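Local coordinates for protein tudor (Drosophila melanogaster, PDB 3NTK) that recognises methylated arginines of the Piwi protein Aubergine, here through its last extended Tudor domain, and is required for germ-cell formation, at residues A[1-13]-A[127-141]. Numbering follows the deposited sequence.
Sequences AELHNCVVVQFDG and QSFIDTRFSETFQVE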
ATOM      1  N   ALA A   1      -1.499   6.515 -23.853  1.00 49.90           N
ATOM      2  CA  ALA A   1      -1.368   5.133 -23.307  1.00 49.20           C
ATOM      3  C   ALA A   1      -2.453   4.864 -22.270  1.00 48.49           C
ATOM      4  O   ALA A   1      -3.185   5.775 -21.876  1.00 49.27           O
ATOM      5  CB  ALA A   1       0.007   4.949 -22.684  1.00 49.59           C
ATOM      6  N   GLU A   2      -2.550   3.614 -21.831  1.00 46.94           N
ATOM      7  CA  GLU A   2      -3.550   3.227 -20.843  1.00 45.60           C
ATOM      8  C   GLU A   2      -3.196   3.727 -19.443  1.00 43.28           C
ATOM      9  O   GLU A   2      -2.301   3.192 -18.789  1.00 42.88           O
ATOM     10  CB  GLU A   2      -3.703   1.707 -20.824  1.00 47.97           C
ATOM     11  CG  GLU A   2      -4.746   1.205 -19.848  1.00 50.65           C
ATOM     12  CD  GLU A   2      -4.995  -0.281 -19.979  1.00 52.93           C
ATOM     13  OE1 GLU A   2      -4.047  -1.069 -19.771  1.00 53.37           O
ATOM     14  OE2 GLU A   2      -6.144  -0.660 -20.293  1.00 54.39           O
ATOM     15  N   LEU A   3      -3.908   4.756 -18.994  1.00 39.90           N
ATOM     16  CA  LEU A   3      -3.689   5.345 -17.679  1.00 37.64           C
ATOM     17  C   LEU A   3      -4.739   4.891 -16.678  1.00 36.21           C
ATOM     18  O   LEU A   3      -5.929   4.846 -16.991  1.00 36.90           O
ATOM     19  CB  LEU A   3      -3.714   6.873 -17.777  1.00 37.70           C
ATOM     20  CG  LEU A   3      -2.403   7.597 -18.100  1.00 37.80           C
ATOM     21  CD1 LEU A   3      -1.683   6.924 -19.255  1.00 39.65           C
ATOM     22  CD2 LEU A   3      -2.714   9.053 -18.419  1.00 39.40           C
ATOM     23  N   HIS A   4      -4.293   4.554 -15.473  1.00 31.59           N
ATOM     24  CA  HIS A   4      -5.210   4.114 -14.426  1.00 31.36           C
ATOM     25  C   HIS A   4      -5.166   5.085 -13.259  1.00 28.57           C
ATOM     26  O   HIS A   4      -4.090   5.452 -12.798  1.00 28.66           O
ATOM     27  CB  HIS A   4      -4.827   2.731 -13.891  1.00 33.56           C
ATOM     28  CG  HIS A   4      -4.702   1.678 -14.943  1.00 37.57           C
ATOM     29  ND1 HIS A   4      -3.508   1.389 -15.569  1.00 40.13           N
ATOM     30  CD2 HIS A   4      -5.617   0.828 -15.466  1.00 39.36           C
ATOM     31  CE1 HIS A   4      -3.692   0.403 -16.429  1.00 39.34           C
ATOM     32  NE2 HIS A   4      -4.962   0.045 -16.386  1.00 41.47           N
ATOM     33  N   ASN A   5      -6.336   5.491 -12.777  1.00 26.79           N
ATOM     34  CA  ASN A   5      -6.405   6.394 -11.636  1.00 26.50           C
ATOM     35  C   ASN A   5      -6.059   5.637 -10.367  1.00 27.29           C
ATOM     36  O   ASN A   5      -6.425   4.468 -10.211  1.00 27.02           O
ATOM     37  CB  ASN A   5      -7.807   6.980 -11.484  1.00 27.18           C
ATOM     38  CG  ASN A   5      -8.118   8.026 -12.533  1.00 28.73           C
ATOM     39  OD1 ASN A   5      -7.280   8.878 -12.835  1.00 27.53           O
ATOM     40  ND2 ASN A   5      -9.330   7.980 -13.079  1.00 28.64           N
ATOM     41  N   CYS A   6      -5.364   6.315  -9.462  1.00 25.28           N
ATOM     42  CA  CYS A   6      -4.975   5.730  -8.190  1.00 26.45           C
ATOM     43  C   CYS A   6      -4.668   6.846  -7.207  1.00 27.26           C
ATOM     44  O   CYS A   6      -4.657   8.029  -7.567  1.00 26.84           O
ATOM     45  CB  CYS A   6      -3.730   4.864  -8.362  1.00 27.18           C
ATOM     46  SG  CYS A   6      -2.255   5.784  -8.841  1.00 28.80           S
ATOM     47  N   VAL A   7      -4.437   6.460  -5.960  1.00 25.50           N
ATOM     48  CA  VAL A   7      -4.073   7.404  -4.923  1.00 27.12           C
ATOM     49  C   VAL A   7      -2.796   6.814  -4.351  1.00 26.21           C
ATOM     50  O   VAL A   7      -2.682   5.595  -4.233  1.00 24.95           O
ATOM     51  CB  VAL A   7      -5.150   7.494  -3.810  1.00 30.29           C
ATOM     52  CG1 VAL A   7      -4.651   8.362  -2.674  1.00 33.00           C
ATOM     53  CG2 VAL A   7      -6.440   8.082  -4.373  1.00 31.21           C
ATOM     54  N   VAL A   8      -1.826   7.666  -4.035  1.00 24.71           N
ATOM     55  CA  VAL A   8      -0.570   7.199  -3.459  1.00 25.79           C
ATOM     56  C   VAL A   8      -0.788   7.117  -1.949  1.00 26.92           C
ATOM     57  O   VAL A   8      -1.143   8.108  -1.316  1.00 28.29           O
ATOM     58  CB  VAL A   8       0.581   8.182  -3.770  1.00 24.27           C
ATOM     59  CG1 VAL A   8       1.871   7.708  -3.114  1.00 24.83           C
ATOM     60  CG2 VAL A   8       0.768   8.296  -5.279  1.00 24.68           C
ATOM     61  N   VAL A   9      -0.586   5.938  -1.370  1.00 26.38           N
ATOM     62  CA  VAL A   9      -0.797   5.768   0.063  1.00 25.80           C
ATOM     63  C   VAL A   9       0.488   5.736   0.875  1.00 28.03           C
ATOM     64  O   VAL A   9       0.466   5.939   2.093  1.00 28.51           O
ATOM     65  CB  VAL A   9      -1.611   4.483   0.363  1.00 25.15           C
ATOM     66  CG1 VAL A   9      -3.007   4.612  -0.229  1.00 24.44           C
ATOM     67  CG2 VAL A   9      -0.897   3.254  -0.208  1.00 25.94           C
ATOM     68  N   GLN A  10       1.603   5.477   0.202  1.00 26.11           N
ATOM     69  CA  GLN A  10       2.902   5.427   0.857  1.00 28.14           C
ATOM     70  C   GLN A  10       3.945   5.831  -0.178  1.00 28.20           C
ATOM     71  O   GLN A  10       3.943   5.314  -1.291  1.00 26.43           O
ATOM     72  CB  GLN A  10       3.183   4.009   1.353  1.00 31.78           C
ATOM     73  CG  GLN A  10       4.389   3.891   2.259  1.00 36.53           C
ATOM     74  CD  GLN A  10       4.110   4.391   3.664  1.00 41.60           C
ATOM     75  OE1 GLN A  10       5.013   4.461   4.500  1.00 45.36           O
ATOM     76  NE2 GLN A  10       2.852   4.735   3.933  1.00 42.30           N
ATOM     77  N   PHE A  11       4.837   6.750   0.177  1.00 27.53           N
ATOM     78  CA  PHE A  11       5.849   7.190  -0.776  1.00 27.94           C
ATOM     79  C   PHE A  11       7.222   7.382  -0.141  1.00 30.39           C
ATOM     80  O   PHE A  11       7.478   8.385   0.518  1.00 31.31           O
ATOM     81  CB  PHE A  11       5.389   8.490  -1.447  1.00 28.99           C
ATOM     82  CG  PHE A  11       6.200   8.881  -2.653  1.00 28.21           C
ATOM     83  CD1 PHE A  11       7.327   9.686  -2.524  1.00 29.80           C
ATOM     84  CD2 PHE A  11       5.834   8.436  -3.922  1.00 27.71           C
ATOM     85  CE1 PHE A  11       8.081  10.045  -3.647  1.00 28.64           C
ATOM     86  CE2 PHE A  11       6.578   8.787  -5.048  1.00 28.44           C
ATOM     87  CZ  PHE A  11       7.703   9.594  -4.908  1.00 29.36           C
ATOM     88  N   ASP A  12       8.104   6.407  -0.331  1.00 31.16           N
ATOM     89  CA  ASP A  12       9.450   6.511   0.211  1.00 33.92           C
ATOM     90  C   ASP A  12      10.339   7.201  -0.818  1.00 32.89           C
ATOM     91  O   ASP A  12      11.352   7.816  -0.477  1.00 34.62           O
ATOM     92  CB  ASP A  12       9.999   5.124   0.552  1.00 37.64           C
ATOM     93  CG  ASP A  12       9.336   4.527   1.779  1.00 43.61           C
ATOM     94  OD1 ASP A  12       9.264   5.230   2.810  1.00 45.00           O
ATOM     95  OD2 ASP A  12       8.892   3.359   1.719  1.00 46.76           O
ATOM     96  N   GLY A  13       9.932   7.104  -2.079  1.00 30.88           N
ATOM     97  CA  GLY A  13      10.676   7.721  -3.162  1.00 28.14           C
ATOM     98  C   GLY A  13      10.197   7.196  -4.503  1.00 26.24           C
ATOM     99  O   GLY A  13       9.359   6.294  -4.547  1.00 23.29           O
ATOM    100  N   GLN A 127       9.104  14.072  -3.537  1.00 28.08           N
ATOM    101  CA  GLN A 127       8.725  13.791  -2.153  1.00 32.01           C
ATOM    102  C   GLN A 127       7.765  14.854  -1.607  1.00 32.18           C
ATOM    103  O   GLN A 127       6.685  14.533  -1.108  1.00 31.74           O
ATOM    104  CB  GLN A 127       9.969  13.733  -1.264  1.00 34.44           C
ATOM    105  CG  GLN A 127       9.680  13.286   0.159  1.00 40.79           C
ATOM    106  CD  GLN A 127       9.423  11.793   0.260  1.00 43.38           C
ATOM    107  OE1 GLN A 127       8.898  11.309   1.262  1.00 47.68           O
ATOM    108  NE2 GLN A 127       9.809  11.054  -0.772  1.00 45.38           N
ATOM    109  N   SER A 128       8.163  16.120  -1.710  1.00 31.41           N
ATOM    110  CA  SER A 128       7.341  17.224  -1.217  1.00 33.17           C
ATOM    111  C   SER A 128       6.090  17.455  -2.063  1.00 31.83           C
ATOM    112  O   SER A 128       5.062  17.910  -1.560  1.00 32.48           O
ATOM    113  CB  SER A 128       8.172  18.512  -1.153  1.00 34.82           C
ATOM    114  OG  SER A 128       8.580  18.930  -2.443  1.00 36.91           O
ATOM    115  N   PHE A 129       6.173  17.145  -3.350  1.00 31.12           N
ATOM    116  CA  PHE A 129       5.032  17.322  -4.235  1.00 31.83           C
ATOM    117  C   PHE A 129       3.934  16.333  -3.847  1.00 33.00           C
ATOM    118  O   PHE A 129       2.755  16.687  -3.779  1.00 31.75           O
ATOM    119  CB  PHE A 129       5.467  17.106  -5.691  1.00 32.11           C
ATOM    120  CG  PHE A 129       4.370  17.309  -6.697  1.00 32.34           C
ATOM    121  CD1 PHE A 129       3.491  16.275  -7.011  1.00 32.47           C
ATOM    122  CD2 PHE A 129       4.214  18.538  -7.334  1.00 33.55           C
ATOM    123  CE1 PHE A 129       2.475  16.460  -7.947  1.00 33.49           C
ATOM    124  CE2 PHE A 129       3.200  18.733  -8.270  1.00 33.98           C
ATOM    125  CZ  PHE A 129       2.329  17.689  -8.578  1.00 34.35           C
ATOM    126  N   ILE A 130       4.340  15.096  -3.569  1.00 32.72           N
ATOM    127  CA  ILE A 130       3.411  14.039  -3.187  1.00 35.73           C
ATOM    128  C   ILE A 130       2.857  14.240  -1.778  1.00 36.92           C
ATOM    129  O   ILE A 130       1.660  14.060  -1.549  1.00 35.20           O
ATOM    130  CB  ILE A 130       4.095  12.652  -3.242  1.00 35.30           C
ATOM    131  CG1 ILE A 130       4.626  12.382  -4.654  1.00 37.08           C
ATOM    132  CG2 ILE A 130       3.110  11.570  -2.824  1.00 36.99           C
ATOM    133  CD1 ILE A 130       3.561  12.361  -5.728  1.00 38.60           C
ATOM    134  N   ASP A 131       3.726  14.609  -0.841  1.00 39.58           N
ATOM    135  CA  ASP A 131       3.311  14.819   0.542  1.00 42.84           C
ATOM    136  C   ASP A 131       2.213  15.867   0.657  1.00 43.66           C
ATOM    137  O   ASP A 131       1.396  15.818   1.572  1.00 44.71           O
ATOM    138  CB  ASP A 131       4.502  15.241   1.410  1.00 45.23           C
ATOM    139  CG  ASP A 131       5.503  14.118   1.620  1.00 49.06           C
ATOM    140  OD1 ASP A 131       5.076  12.972   1.880  1.00 51.88           O
ATOM    141  OD2 ASP A 131       6.721  14.382   1.539  1.00 51.29           O
ATOM    142  N   THR A 132       2.199  16.810  -0.277  1.00 44.19           N
ATOM    143  CA  THR A 132       1.213  17.884  -0.284  1.00 45.06           C
ATOM    144  C   THR A 132      -0.117  17.453  -0.901  1.00 44.89           C
ATOM    145  O   THR A 132      -1.149  18.087  -0.673  1.00 43.20           O
ATOM    146  CB  THR A 132       1.748  19.100  -1.074  1.00 45.28           C
ATOM    147  OG1 THR A 132       2.932  19.595  -0.438  1.00 47.67           O
ATOM    148  CG2 THR A 132       0.711  20.208  -1.134  1.00 47.03           C
ATOM    149  N   ARG A 133      -0.091  16.370  -1.671  1.00 44.21           N
ATOM    150  CA  ARG A 133      -1.289  15.891  -2.353  1.00 44.13           C
ATOM    151  C   ARG A 133      -1.583  14.414  -2.088  1.00 43.79           C
ATOM    152  O   ARG A 133      -2.112  13.721  -2.954  1.00 44.09           O
ATOM    153  CB  ARG A 133      -1.122  16.119  -3.858  1.00 43.88           C
ATOM    154  CG  ARG A 133      -0.667  17.530  -4.219  1.00 43.85           C
ATOM    155  CD  ARG A 133      -0.267  17.639  -5.684  1.00 42.87           C
ATOM    156  NE  ARG A 133       0.093  19.005  -6.070  1.00 42.22           N
ATOM    157  CZ  ARG A 133       1.125  19.685  -5.573  1.00 42.09           C
ATOM    158  NH1 ARG A 133       1.917  19.135  -4.661  1.00 40.32           N
ATOM    159  NH2 ARG A 133       1.364  20.922  -5.989  1.00 41.39           N
ATOM    160  N   PHE A 134      -1.259  13.941  -0.889  1.00 44.48           N
ATOM    161  CA  PHE A 134      -1.466  12.537  -0.547  1.00 46.42           C
ATOM    162  C   PHE A 134      -2.854  11.973  -0.829  1.00 46.58           C
ATOM    163  O   PHE A 134      -2.984  10.810  -1.204  1.00 47.90           O
ATOM    164  CB  PHE A 134      -1.111  12.283   0.922  1.00 47.52           C
ATOM    165  CG  PHE A 134       0.156  11.490   1.108  1.00 49.48           C
ATOM    166  CD1 PHE A 134       0.381  10.331   0.368  1.00 49.32           C
ATOM    167  CD2 PHE A 134       1.122  11.895   2.025  1.00 49.71           C
ATOM    168  CE1 PHE A 134       1.547   9.586   0.538  1.00 49.22           C
ATOM    169  CE2 PHE A 134       2.293  11.156   2.202  1.00 51.07           C
ATOM    170  CZ  PHE A 134       2.504   9.999   1.454  1.00 49.97           C
ATOM    171  N   SER A 135      -3.891  12.784  -0.657  1.00 45.91           N
ATOM    172  CA  SER A 135      -5.250  12.307  -0.893  1.00 45.14           C
ATOM    173  C   SER A 135      -5.729  12.532  -2.323  1.00 43.09           C
ATOM    174  O   SER A 135      -6.822  12.096  -2.693  1.00 42.79           O
ATOM    175  CB  SER A 135      -6.218  12.984   0.083  1.00 45.51           C
ATOM    176  OG  SER A 135      -6.186  14.392  -0.070  1.00 47.05           O
ATOM    177  N   GLU A 136      -4.913  13.201  -3.130  1.00 39.65           N
ATOM    178  CA  GLU A 136      -5.295  13.485  -4.506  1.00 37.27           C
ATOM    179  C   GLU A 136      -5.088  12.304  -5.443  1.00 34.62           C
ATOM    180  O   GLU A 136      -4.303  11.397  -5.167  1.00 31.36           O
ATOM    181  CB  GLU A 136      -4.519  14.690  -5.036  1.00 40.25           C
ATOM    182  CG  GLU A 136      -4.570  15.901  -4.124  1.00 44.06           C
ATOM    183  CD  GLU A 136      -4.428  17.201  -4.884  1.00 47.27           C
ATOM    184  OE1 GLU A 136      -3.558  17.275  -5.774  1.00 48.65           O
ATOM    185  OE2 GLU A 136      -5.182  18.151  -4.589  1.00 51.06           O
ATOM    186  N   THR A 137      -5.800  12.333  -6.562  1.00 32.02           N
ATOM    187  CA  THR A 137      -5.714  11.276  -7.558  1.00 31.60           C
ATOM    188  C   THR A 137      -4.572  11.501  -8.542  1.00 29.61           C
ATOM    189  O   THR A 137      -4.347  12.617  -9.005  1.00 30.19           O
ATOM    190  CB  THR A 137      -7.037  11.170  -8.354  1.00 32.77           C
ATOM    191  OG1 THR A 137      -8.085  10.739  -7.477  1.00 36.08           O
ATOM    192  CG2 THR A 137      -6.901  10.179  -9.501  1.00 32.81           C
ATOM    193  N   PHE A 138      -3.849  10.426  -8.840  1.00 27.89           N
ATOM    194  CA  PHE A 138      -2.748  10.441  -9.796  1.00 25.73           C
ATOM    195  C   PHE A 138      -3.094   9.345 -10.787  1.00 24.58           C
ATOM    196  O   PHE A 138      -4.058   8.613 -10.586  1.00 25.49           O
ATOM    197  CB  PHE A 138      -1.416  10.074  -9.126  1.00 25.62           C
ATOM    198  CG  PHE A 138      -0.842  11.159  -8.262  1.00 24.42           C
ATOM    199  CD1 PHE A 138      -1.302  11.357  -6.970  1.00 26.01           C
ATOM    200  CD2 PHE A 138       0.152  11.998  -8.755  1.00 24.74           C
ATOM    201  CE1 PHE A 138      -0.782  12.380  -6.176  1.00 26.90           C
ATOM    202  CE2 PHE A 138       0.678  13.022  -7.971  1.00 26.02           C
ATOM    203  CZ  PHE A 138       0.211  13.213  -6.682  1.00 26.76           C
ATOM    204  N   GLN A 139      -2.330   9.237 -11.865  1.00 24.75           N
ATOM    205  CA  GLN A 139      -2.560   8.159 -12.818  1.00 24.39           C
ATOM    206  C   GLN A 139      -1.232   7.459 -13.031  1.00 25.80           C
ATOM    207  O   GLN A 139      -0.169   8.071 -12.913  1.00 24.64           O
ATOM    208  CB  GLN A 139      -3.069   8.670 -14.167  1.00 24.09           C
ATOM    209  CG  GLN A 139      -4.422   9.351 -14.123  1.00 24.67           C
ATOM    210  CD  GLN A 139      -4.334  10.726 -13.518  1.00 27.25           C
ATOM    211  OE1 GLN A 139      -3.513  11.548 -13.942  1.00 30.42           O
ATOM    212  NE2 GLN A 139      -5.175  10.994 -12.525  1.00 28.35           N
ATOM    213  N   VAL A 140      -1.292   6.166 -13.316  1.00 27.19           N
ATOM    214  CA  VAL A 140      -0.082   5.404 -13.575  1.00 26.64           C
ATOM    215  C   VAL A 140      -0.264   4.587 -14.836  1.00 27.23           C
ATOM    216  O   VAL A 140      -1.355   4.080 -15.107  1.00 27.09           O
ATOM    217  CB  VAL A 140       0.272   4.427 -12.419  1.00 28.09           C
ATOM    218  CG1 VAL A 140       0.719   5.203 -11.192  1.00 28.38           C
ATOM    219  CG2 VAL A 140      -0.927   3.537 -12.095  1.00 28.90           C
ATOM    220  N   GLU A 141       0.801   4.494 -15.624  1.00 26.54           N
ATOM    221  CA  GLU A 141       0.789   3.678 -16.823  1.00 28.11           C
ATOM    222  C   GLU A 141       1.627   2.491 -16.369  1.00 27.39           C
ATOM    223  O   GLU A 141       2.774   2.669 -15.969  1.00 24.61           O
ATOM    224  CB  GLU A 141       1.486   4.383 -17.990  1.00 29.69           C
ATOM    225  CG  GLU A 141       1.265   3.698 -19.338  1.00 34.86           C
ATOM    226  CD  GLU A 141       2.290   4.098 -20.393  1.00 37.57           C
ATOM    227  OE1 GLU A 141       2.777   5.249 -20.357  1.00 39.81           O
ATOM    228  OE2 GLU A 141       2.596   3.261 -21.270  1.00 39.64           O
TER
HETATM  229  O   HOH W   1      -2.285  10.519  -3.688  1.00 29.73           O
HETATM  230  O   HOH W   2      -3.281   8.845   0.345  1.00 44.41           O
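His4 and Cys6 pair antiparallel with Val140 and Phe138, each pair exchanging two backbone hydrogen bonds; the straightest runs from Phe138 N to Cys6 O (2.8 Å, 174° at the hydrogen). Beyond Cys6 the strands part, and a water takes over: it accepts from Val8 N and lies close to the carbonyl oxygens of Phe134 and Glu136. A second water donates to Val8 O.

On one face of the sheet, the side chains of the non-hydrogen-bonded pair Asn5 and Gln139 lie side by side. Gln139 NE2 gives a hydrogen bond to Asn5 OD1 (3.0 Å) in the plane of that carbonyl, although the two amide planes stand almost perpendicular, at 88°. The other ends are also taken, Asn5 ND2 by Glu22 and Gln139 OE1 by Ser159 N, which fixes both amide rotations.

The apolar contacts fall on the other face. Cys6 SG reaches Val140 CG1 at 3.8 Å, and Val8 splits its branches: CG1 touches Ile130 CG2 and Phe134 CE1, while CG2 meets Phe138 CD1 (4.1 Å). With CG anti to the backbone N (chi1 -167°), Phe11 lays its ring against the helix, where Ile130 CG1 sits 4.0 Å from the centroid, nearly on the ring normal, in a CH-pi contact. A serine in its place would probably leave Ile130 without that aromatic face and open a gap beneath the helix. The Phe134 ring comes edge-on to Val8 O, its CD1 3.2 Å away.

In the OB-fold part of this extended Tudor domain, strand 4-11 is thus held between strand 16-21 and strand 137-145, with the end of helix 120-131 packed against Val8 and Phe11, whose ring also meets Phe17.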